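Side-chain contacts in zinc-type alcohol dehydrogenase-like protein YAHK (Escherichia coli, PDB 1UUF), which catalyses the NADPH-dependent reduction of a wide range of aldehydes to their alcohols, as a zinc-containing member of the alcohol dehydrogenase family: residues 27-32 with 36-41; 64-69 with 133-138; 147-152 with 346-351. One frame throughout, in Å; residues are numbered along the deposited sequence.

Interaction 1 (27-32 with 36-41); sequences GAYSAK and EPMDIT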
loop_
_atom_site.group_PDB
_atom_site.type_symbol
_atom_site.label_atom_id
_atom_site.label_comp_id
_atom_site.label_asym_id
_atom_site.label_seq_id
_atom_site.Cartn_x
_atom_site.Cartn_y
_atom_site.Cartn_z
ATOM N N GLY A 27 31.229 -19.326 -11.573
ATOM C CA GLY A 27 31.054 -18.182 -10.699
ATOM C C GLY A 27 32.044 -17.078 -11.009
ATOM O O GLY A 27 32.823 -17.185 -11.958
ATOM N N ALA A 28 32.021 -16.021 -10.205
ATOM C CA ALA A 28 32.919 -14.889 -10.404
ATOM C C ALA A 28 33.820 -14.664 -9.195
ATOM O O ALA A 28 33.449 -14.982 -8.067
ATOM C CB ALA A 28 32.108 -13.636 -10.681
ATOM N N TYR A 29 35.005 -14.113 -9.439
ATOM C CA TYR A 29 35.948 -13.828 -8.365
ATOM C C TYR A 29 35.869 -12.364 -7.929
ATOM O O TYR A 29 36.263 -12.020 -6.813
ATOM C CB TYR A 29 37.373 -14.176 -8.800
ATOM C CG TYR A 29 37.630 -15.662 -8.921
ATOM C CD1 TYR A 29 37.762 -16.272 -10.166
ATOM C CD2 TYR A 29 37.743 -16.462 -7.783
ATOM C CE1 TYR A 29 38.004 -17.642 -10.276
ATOM C CE2 TYR A 29 37.982 -17.829 -7.882
ATOM C CZ TYR A 29 38.113 -18.412 -9.128
ATOM O OH TYR A 29 38.356 -19.764 -9.222
ATOM N N SER A 30 35.360 -11.507 -8.811
ATOM C CA SER A 30 35.201 -10.085 -8.511
ATOM C C SER A 30 34.036 -9.533 -9.326
ATOM O O SER A 30 33.552 -10.185 -10.251
ATOM C CB SER A 30 36.479 -9.303 -8.840
ATOM O OG SER A 30 36.489 -8.866 -10.190
ATOM N N ALA A 31 33.592 -8.329 -8.984
ATOM C CA ALA A 31 32.472 -7.700 -9.674
ATOM C C ALA A 31 32.755 -7.404 -11.145
ATOM O O ALA A 31 31.834 -7.361 -11.962
ATOM C CB ALA A 31 32.075 -6.416 -8.952
ATOM N N LYS A 32 34.025 -7.209 -11.482
ATOM C CA LYS A 32 34.407 -6.901 -12.857
ATOM C C LYS A 32 34.893 -8.103 -13.654
ATOM O O LYS A 32 35.278 -7.968 -14.816
ATOM C CB LYS A 32 35.485 -5.816 -12.866
ATOM C CG LYS A 32 34.999 -4.461 -12.386
ATOM C CD LYS A 32 36.113 -3.429 -12.429
ATOM C CE LYS A 32 35.589 -2.045 -12.087
ATOM N NZ LYS A 32 34.558 -1.595 -13.066
ATOM N N GLU A 36 33.288 -17.658 -14.719
ATOM C CA GLU A 36 34.218 -18.640 -15.260
ATOM C C GLU A 36 34.143 -19.946 -14.484
ATOM O O GLU A 36 33.600 -19.994 -13.380
ATOM C CB GLU A 36 35.648 -18.093 -15.203
ATOM C CG GLU A 36 36.079 -17.668 -13.806
ATOM C CD GLU A 36 37.497 -17.133 -13.763
ATOM O OE1 GLU A 36 38.442 -17.928 -13.951
ATOM O OE2 GLU A 36 37.665 -15.916 -13.544
ATOM N N PRO A 37 34.685 -21.030 -15.058
ATOM C CA PRO A 37 34.668 -22.336 -14.397
ATOM C C PRO A 37 35.450 -22.328 -13.085
ATOM O O PRO A 37 36.504 -21.699 -12.979
ATOM C CB PRO A 37 35.312 -23.255 -15.433
ATOM C CG PRO A 37 34.949 -22.608 -16.729
ATOM C CD PRO A 37 35.191 -21.152 -16.436
ATOM N N MET A 38 34.919 -23.023 -12.086
ATOM C CA MET A 38 35.575 -23.125 -10.790
ATOM C C MET A 38 35.041 -24.324 -10.027
ATOM O O MET A 38 33.882 -24.710 -10.187
ATOM C CB MET A 38 35.370 -21.847 -9.964
ATOM C CG MET A 38 33.923 -21.447 -9.728
ATOM S SD MET A 38 33.770 -20.081 -8.550
ATOM C CE MET A 38 34.342 -18.696 -9.526
ATOM N N ASP A 39 35.899 -24.928 -9.216
ATOM C CA ASP A 39 35.508 -26.079 -8.416
ATOM C C ASP A 39 35.086 -25.591 -7.044
ATOM O O ASP A 39 35.693 -24.678 -6.485
ATOM C CB ASP A 39 36.677 -27.056 -8.265
ATOM C CG ASP A 39 37.019 -27.761 -9.559
ATOM O OD1 ASP A 39 37.970 -28.572 -9.558
ATOM O OD2 ASP A 39 36.336 -27.508 -10.572
ATOM N N ILE A 40 34.031 -26.191 -6.509
ATOM C CA ILE A 40 33.542 -25.823 -5.190
ATOM C C ILE A 40 33.296 -27.092 -4.397
ATOM O O ILE A 40 33.393 -28.199 -4.932
ATOM C CB ILE A 40 32.219 -25.025 -5.271
ATOM C CG1 ILE A 40 31.131 -25.876 -5.931
ATOM C CG2 ILE A 40 32.439 -23.739 -6.048
ATOM C CD1 ILE A 40 29.748 -25.247 -5.889
ATOM N N THR A 41 32.982 -26.939 -3.117
ATOM C CA THR A 41 32.708 -28.097 -2.284
ATOM C C THR A 41 31.302 -27.984 -1.711
ATOM O O THR A 41 30.729 -26.896 -1.661
ATOM C CB THR A 41 33.715 -28.210 -1.116
ATOM O OG1 THR A 41 33.543 -27.104 -0.224
ATOM C CG2 THR A 41 35.145 -28.211 -1.649
HETATM O O HOH W 1 35.640 -14.492 -12.320
HETATM O O HOH W 2 38.784 -21.398 -11.316
#

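Interaction 2 (64-69 with 133-138); sequences LHQVRS and TYNSPT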
loop_
_atom_site.group_PDB
_atom_site.type_symbol
_atom_site.label_atom_id
_atom_site.label_comp_id
_atom_site.label_asym_id
_atom_site.label_seq_id
_atom_site.Cartn_x
_atom_site.Cartn_y
_atom_site.Cartn_z
ATOM N N LEU A 64 22.621 -11.809 -12.033
ATOM C CA LEU A 64 23.377 -10.785 -12.737
ATOM C C LEU A 64 23.760 -9.665 -11.778
ATOM O O LEU A 64 24.929 -9.290 -11.677
ATOM C CB LEU A 64 22.529 -10.241 -13.890
ATOM C CG LEU A 64 23.127 -9.245 -14.883
ATOM C CD1 LEU A 64 22.239 -9.198 -16.119
ATOM C CD2 LEU A 64 23.247 -7.866 -14.252
ATOM N N HIS A 65 22.766 -9.140 -11.070
ATOM C CA HIS A 65 22.981 -8.065 -10.106
ATOM C C HIS A 65 24.029 -8.452 -9.065
ATOM O O HIS A 65 24.933 -7.674 -8.762
ATOM C CB HIS A 65 21.653 -7.713 -9.425
ATOM C CG HIS A 65 21.783 -6.739 -8.294
ATOM N ND1 HIS A 65 22.260 -7.100 -7.052
ATOM C CD2 HIS A 65 21.493 -5.418 -8.217
ATOM C CE1 HIS A 65 22.256 -6.044 -6.257
ATOM N NE2 HIS A 65 21.795 -5.011 -6.939
ATOM N N GLN A 66 23.913 -9.664 -8.532
ATOM C CA GLN A 66 24.838 -10.150 -7.514
ATOM C C GLN A 66 26.298 -10.159 -7.965
ATOM O O GLN A 66 27.184 -9.742 -7.222
ATOM C CB GLN A 66 24.435 -11.562 -7.082
ATOM C CG GLN A 66 25.006 -12.017 -5.744
ATOM C CD GLN A 66 24.381 -11.296 -4.562
ATOM O OE1 GLN A 66 24.882 -10.270 -4.102
ATOM N NE2 GLN A 66 23.268 -11.829 -4.072
ATOM N N VAL A 67 26.556 -10.633 -9.180
ATOM C CA VAL A 67 27.929 -10.700 -9.675
ATOM C C VAL A 67 28.472 -9.423 -10.312
ATOM O O VAL A 67 29.668 -9.333 -10.588
ATOM C CB VAL A 67 28.103 -11.851 -10.690
ATOM C CG1 VAL A 67 27.973 -13.186 -9.984
ATOM C CG2 VAL A 67 27.071 -11.733 -11.796
ATOM N N ARG A 68 27.614 -8.436 -10.540
ATOM C CA ARG A 68 28.072 -7.197 -11.155
ATOM C C ARG A 68 27.923 -5.951 -10.286
ATOM O O ARG A 68 28.793 -5.079 -10.293
ATOM C CB ARG A 68 27.356 -6.979 -12.490
ATOM C CG ARG A 68 27.708 -8.017 -13.543
ATOM C CD ARG A 68 27.122 -7.661 -14.901
ATOM N NE ARG A 68 27.548 -8.604 -15.932
ATOM C CZ ARG A 68 27.225 -8.510 -17.218
ATOM N NH1 ARG A 68 26.466 -7.509 -17.644
ATOM N NH2 ARG A 68 27.661 -9.417 -18.080
ATOM N N SER A 69 26.828 -5.865 -9.537
ATOM C CA SER A 69 26.589 -4.707 -8.684
ATOM C C SER A 69 27.694 -4.507 -7.652
ATOM O O SER A 69 28.158 -5.461 -7.026
ATOM C CB SER A 69 25.243 -4.842 -7.971
ATOM O OG SER A 69 24.964 -3.687 -7.199
ATOM N N THR A 133 20.024 -18.894 -1.077
ATOM C CA THR A 133 20.691 -19.951 -1.820
ATOM C C THR A 133 22.126 -19.566 -2.167
ATOM O O THR A 133 22.990 -20.433 -2.286
ATOM C CB THR A 133 19.872 -20.288 -3.066
ATOM O OG1 THR A 133 18.539 -20.599 -2.644
ATOM C CG2 THR A 133 20.452 -21.490 -3.801
ATOM N N TYR A 134 22.372 -18.271 -2.340
ATOM C CA TYR A 134 23.732 -17.799 -2.581
ATOM C C TYR A 134 23.976 -16.459 -1.892
ATOM O O TYR A 134 23.055 -15.657 -1.724
ATOM C CB TYR A 134 24.063 -17.719 -4.085
ATOM C CG TYR A 134 23.179 -16.836 -4.934
ATOM C CD1 TYR A 134 23.292 -15.447 -4.896
ATOM C CD2 TYR A 134 22.263 -17.396 -5.822
ATOM C CE1 TYR A 134 22.515 -14.639 -5.728
ATOM C CE2 TYR A 134 21.482 -16.602 -6.653
ATOM C CZ TYR A 134 21.614 -15.226 -6.604
ATOM O OH TYR A 134 20.848 -14.448 -7.439
ATOM N N ASN A 135 25.217 -16.269 -1.449
ATOM C CA ASN A 135 25.686 -15.051 -0.783
ATOM C C ASN A 135 25.331 -14.865 0.693
ATOM O O ASN A 135 25.512 -13.775 1.235
ATOM C CB ASN A 135 25.234 -13.809 -1.555
ATOM C CG ASN A 135 26.098 -12.594 -1.249
ATOM O OD1 ASN A 135 25.636 -11.605 -0.676
ATOM N ND2 ASN A 135 27.365 -12.671 -1.626
ATOM N N SER A 136 24.835 -15.909 1.350
ATOM C CA SER A 136 24.491 -15.796 2.766
ATOM C C SER A 136 25.473 -16.568 3.640
ATOM O O SER A 136 26.028 -17.577 3.220
ATOM C CB SER A 136 23.072 -16.317 3.021
ATOM O OG SER A 136 22.101 -15.396 2.568
ATOM N N PRO A 137 25.706 -16.096 4.875
ATOM C CA PRO A 137 26.639 -16.808 5.753
ATOM C C PRO A 137 26.158 -18.219 6.089
ATOM O O PRO A 137 24.963 -18.450 6.285
ATOM C CB PRO A 137 26.719 -15.900 6.985
ATOM C CG PRO A 137 25.401 -15.185 6.982
ATOM C CD PRO A 137 25.205 -14.871 5.518
ATOM N N THR A 138 27.098 -19.154 6.148
ATOM C CA THR A 138 26.803 -20.552 6.449
ATOM C C THR A 138 28.041 -21.236 7.016
ATOM O O THR A 138 29.167 -20.832 6.728
ATOM C CB THR A 138 26.381 -21.319 5.173
ATOM O OG1 THR A 138 26.319 -22.724 5.452
ATOM C CG2 THR A 138 27.392 -21.089 4.058
#

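Interaction 3 (147-152 with 346-351); sequences GGYSQQ and EAYERM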
loop_
_atom_site.group_PDB
_atom_site.type_symbol
_atom_site.label_atom_id
_atom_site.label_comp_id
_atom_site.label_asym_id
_atom_site.label_seq_id
_atom_site.Cartn_x
_atom_site.Cartn_y
_atom_site.Cartn_z
ATOM N N GLY A 147 25.387 -20.963 -5.058
ATOM C CA GLY A 147 24.168 -21.335 -5.761
ATOM C C GLY A 147 24.078 -22.495 -6.738
ATOM O O GLY A 147 24.897 -23.413 -6.742
ATOM N N GLY A 148 23.052 -22.418 -7.584
ATOM C CA GLY A 148 22.764 -23.456 -8.560
ATOM C C GLY A 148 23.554 -23.553 -9.850
ATOM O O GLY A 148 23.278 -24.442 -10.656
ATOM N N TYR A 149 24.501 -22.649 -10.079
ATOM C CA TYR A 149 25.325 -22.737 -11.286
ATOM C C TYR A 149 26.377 -23.786 -10.949
ATOM O O TYR A 149 27.580 -23.535 -11.055
ATOM C CB TYR A 149 26.038 -21.418 -11.579
ATOM C CG TYR A 149 25.188 -20.279 -12.090
ATOM C CD1 TYR A 149 23.798 -20.369 -12.159
ATOM C CD2 TYR A 149 25.788 -19.080 -12.468
ATOM C CE1 TYR A 149 23.028 -19.276 -12.591
ATOM C CE2 TYR A 149 25.039 -17.998 -12.895
ATOM C CZ TYR A 149 23.663 -18.096 -12.953
ATOM O OH TYR A 149 22.946 -16.993 -13.348
ATOM N N SER A 150 25.916 -24.956 -10.526
ATOM C CA SER A 150 26.812 -26.033 -10.132
ATOM C C SER A 150 26.193 -27.400 -10.400
ATOM O O SER A 150 25.019 -27.501 -10.769
ATOM C CB SER A 150 27.143 -25.892 -8.646
ATOM O OG SER A 150 25.957 -25.843 -7.873
ATOM N N GLN A 151 26.983 -28.451 -10.202
ATOM C CA GLN A 151 26.528 -29.816 -10.445
ATOM C C GLN A 151 25.668 -30.411 -9.339
ATOM O O GLN A 151 24.808 -31.249 -9.607
ATOM C CB GLN A 151 27.723 -30.744 -10.662
ATOM C CG GLN A 151 28.603 -30.402 -11.841
ATOM C CD GLN A 151 29.729 -31.402 -12.003
ATOM O OE1 GLN A 151 30.524 -31.614 -11.086
ATOM N NE2 GLN A 151 29.795 -32.032 -13.169
ATOM N N GLN A 152 25.920 -29.998 -8.099
ATOM C CA GLN A 152 25.184 -30.519 -6.951
ATOM C C GLN A 152 24.954 -29.467 -5.874
ATOM O O GLN A 152 25.652 -28.459 -5.812
ATOM C CB GLN A 152 25.949 -31.694 -6.322
ATOM C CG GLN A 152 26.006 -32.957 -7.172
ATOM C CD GLN A 152 26.849 -34.059 -6.541
ATOM O OE1 GLN A 152 26.865 -35.193 -7.023
ATOM N NE2 GLN A 152 27.559 -33.728 -5.466
ATOM N N GLU A 346 27.054 -14.176 -21.841
ATOM C CA GLU A 346 26.363 -13.698 -23.034
ATOM C C GLU A 346 24.869 -13.609 -22.744
ATOM O O GLU A 346 24.176 -12.731 -23.254
ATOM C CB GLU A 346 26.601 -14.646 -24.216
ATOM C CG GLU A 346 28.058 -14.782 -24.645
ATOM C CD GLU A 346 28.795 -15.884 -23.902
ATOM O OE1 GLU A 346 28.873 -15.827 -22.656
ATOM O OE2 GLU A 346 29.297 -16.813 -24.570
ATOM N N ALA A 347 24.379 -14.529 -21.920
ATOM C CA ALA A 347 22.971 -14.553 -21.545
ATOM C C ALA A 347 22.617 -13.278 -20.784
ATOM O O ALA A 347 21.585 -12.663 -21.036
ATOM C CB ALA A 347 22.680 -15.779 -20.688
ATOM N N TYR A 348 23.479 -12.874 -19.856
ATOM C CA TYR A 348 23.225 -11.662 -19.089
ATOM C C TYR A 348 23.048 -10.471 -20.021
ATOM O O TYR A 348 22.110 -9.688 -19.871
ATOM C CB TYR A 348 24.373 -11.366 -18.117
ATOM C CG TYR A 348 24.471 -12.295 -16.923
ATOM C CD1 TYR A 348 23.353 -12.973 -16.440
ATOM C CD2 TYR A 348 25.680 -12.452 -16.244
ATOM C CE1 TYR A 348 23.438 -13.788 -15.304
ATOM C CE2 TYR A 348 25.776 -13.260 -15.111
ATOM C CZ TYR A 348 24.652 -13.925 -14.648
ATOM O OH TYR A 348 24.749 -14.719 -13.528
ATOM N N GLU A 349 23.953 -10.344 -20.987
ATOM C CA GLU A 349 23.905 -9.242 -21.943
ATOM C C GLU A 349 22.546 -9.173 -22.629
ATOM O O GLU A 349 21.944 -8.105 -22.729
ATOM C CB GLU A 349 25.008 -9.406 -22.990
ATOM C CG GLU A 349 26.399 -9.621 -22.405
ATOM C CD GLU A 349 26.876 -8.455 -21.555
ATOM O OE1 GLU A 349 27.956 -8.576 -20.940
ATOM O OE2 GLU A 349 26.179 -7.419 -21.504
ATOM N N ARG A 350 22.060 -10.320 -23.095
ATOM C CA ARG A 350 20.769 -10.376 -23.769
ATOM C C ARG A 350 19.620 -10.055 -22.815
ATOM O O ARG A 350 18.651 -9.403 -23.199
ATOM C CB ARG A 350 20.569 -11.758 -24.398
ATOM C CG ARG A 350 21.505 -12.036 -25.570
ATOM C CD ARG A 350 21.285 -13.422 -26.154
ATOM N NE ARG A 350 19.889 -13.644 -26.525
ATOM C CZ ARG A 350 19.391 -14.822 -26.883
ATOM N NH1 ARG A 350 20.176 -15.892 -26.926
ATOM N NH2 ARG A 350 18.102 -14.935 -27.178
ATOM N N MET A 351 19.731 -10.514 -21.572
ATOM C CA MET A 351 18.695 -10.260 -20.577
ATOM C C MET A 351 18.498 -8.765 -20.361
ATOM O O MET A 351 17.372 -8.294 -20.197
ATOM C CB MET A 351 19.068 -10.919 -19.249
ATOM C CG MET A 351 18.994 -12.431 -19.273
ATOM S SD MET A 351 19.636 -13.155 -17.763
ATOM C CE MET A 351 18.457 -12.522 -16.563
#

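Interaction 1 (27-32 with 36-41)
Glu36 pairs with Gly27 through both of its backbone polar groups, as an antiparallel hydrogen-bonded pair: Gly27 N donates to Glu36 O at 3.1 Å, and Glu36 N donates to Gly27 O at 2.8 Å. The side chain of Glu36 runs out from the strand to the rim of the Tyr29 ring. Its CG sits between the backbone N and the carbonyl carbon (chi1 56°) and the chain beyond is extended, which brings the carboxylate against the ring edge, with OE2 3.4 Å from Tyr29 CD1. The carboxyl carbon lies in the ring plane, at its edge, with the carboxylate turned 88° to the ring, and therefore faces ring hydrogens. A water that accepts from Tyr29 N lies 2.8 Å from Glu36 OE2 and links the acid to the start of the loop. Pro37 contributes its carbonyl: a second water, near the plane of the Tyr29 ring, donates to Pro37 O and is 2.7 Å from Tyr29 OH. Two waters thus tie opposite ends of the tyrosine to the strand. Met38 reaches back across the pair. Its bend at chi3 places CE over one face of the Tyr29 ring, offset toward the rim, 3.9 Å from the centroid and 16° off the normal, a CH-pi contact; SD stands farther off and oblique, completing a Met-aromatic arrangement. The same sulfur leaves little room at Gly27, where a CB would fall 3.0 Å from Met38 SD. Farther along the segment, past Met38, Ile40 packs on Leu146 and Ser150. The whole is an antiparallel beta-hairpin of strands 24-27 and 36-39, lengthened at its base by backbone bonding of Ile40 with Ile23, while Ala28 bonds through its backbone to Cys78 just beyond strand 24-27.

Interaction 2 (64-69 with 133-138)
Gln66 leaves its helix with CG opposite the backbone N, and a bend at chi2 (71°) then brings the amide against both Tyr134 and Asn135. Tyr134 answers with CG held between its own backbone N and carbonyl carbon, a torsion that swings the ring toward the helix. The two side chains run antiparallel, side by side. Contact is made at the edge of the ring: Gln66 CG lies 3.6 Å from Tyr134 CE1, with Gln66 CB 3.9 Å from the same Tyr134 CE1. At that edge the amide is turned 88° to the ring. Against Asn135 the arrangement differs. There the two amides stack, their planes 25° apart and Gln66 CD 4.0 Å from Asn135 CG, without a hydrogen bond between them. An alanine here would remove the amide and CG, and would probably leave the CE1 edge of Tyr134 with the CB contact alone from this residue and the Asn135 amide without its stacking partner. Tyr134 also stacks its ring on that of His82, and its hydroxyl makes a weak bond to Asp63. His82 is a ligand of the catalytic zinc, and the Tyr134 side chain comes within about 5 Å of the metal at nearest atoms, which is consistent with Gln66 lying in an outer shell, behind Tyr134, around the zinc site of the GroES-like catalytic domain.

Interaction 3 (147-152 with 346-351)
The rings of Tyr149 and Tyr348 meet at their hydroxyl-bearing edges, neither lying over the face of the other. Tyr348 OH sits in the plane of the Tyr149 ring, 3.4 Å from Tyr149 CE2, and Tyr149 OH in turn lies near the plane of the Tyr348 ring. That second ring also has Met351 SD at its edge, from one turn on in the same helix. The side chains arrive from opposite directions, and the backbones stay far apart: the nearest CA atoms, of Tyr149 and Ala347, are 13.3 Å from each other. Both rings have CG anti to the carbonyl carbon (chi1 -72° in each), which lets Tyr149, whose backbone angles fit the centre of an inverse gamma turn, reach out to Tyr348. The hydrogen bond, 2.9 Å between Tyr149 OH and Tyr348 OH, ties the loop before strand 152-156, in the GroES-like range, to helix 344-352 near the C-terminus; Tyr348 also packs on Leu64 and Arg68 of helix 61-68. Beside the turn, Ser150 OG donates to Gly147 O at 2.9 Å, in the carbonyl plane. One bond thus links two buried hydroxyls, either of which could donate; a weak bond to Asp63 gives Tyr149 OH a second partner.

Overall arrangement
The three contacts lie about 12 Å apart, centre to centre in every pair, and touch pairwise; helix 61-68 contributes where interaction 2 meets each of the others. Interaction 1 reaches interaction 2 where Ala31 CB packs 3.8 Å from Arg68 O, and interaction 3 where Ile40 CD1 lies 3.8 Å from Ser150 CB. Interactions 2 and 3 are joined more firmly, by a salt bridge of 3.0 Å between Arg68 NH2 and Glu349 OE1. Asp63 is bonded weakly by the tyrosine hydroxyls of both. Distance from the catalytic zinc grades them: about 5 Å from the Tyr134 side chain, about 9 Å from that of Tyr149, while interaction 1 is remote from the metal sites.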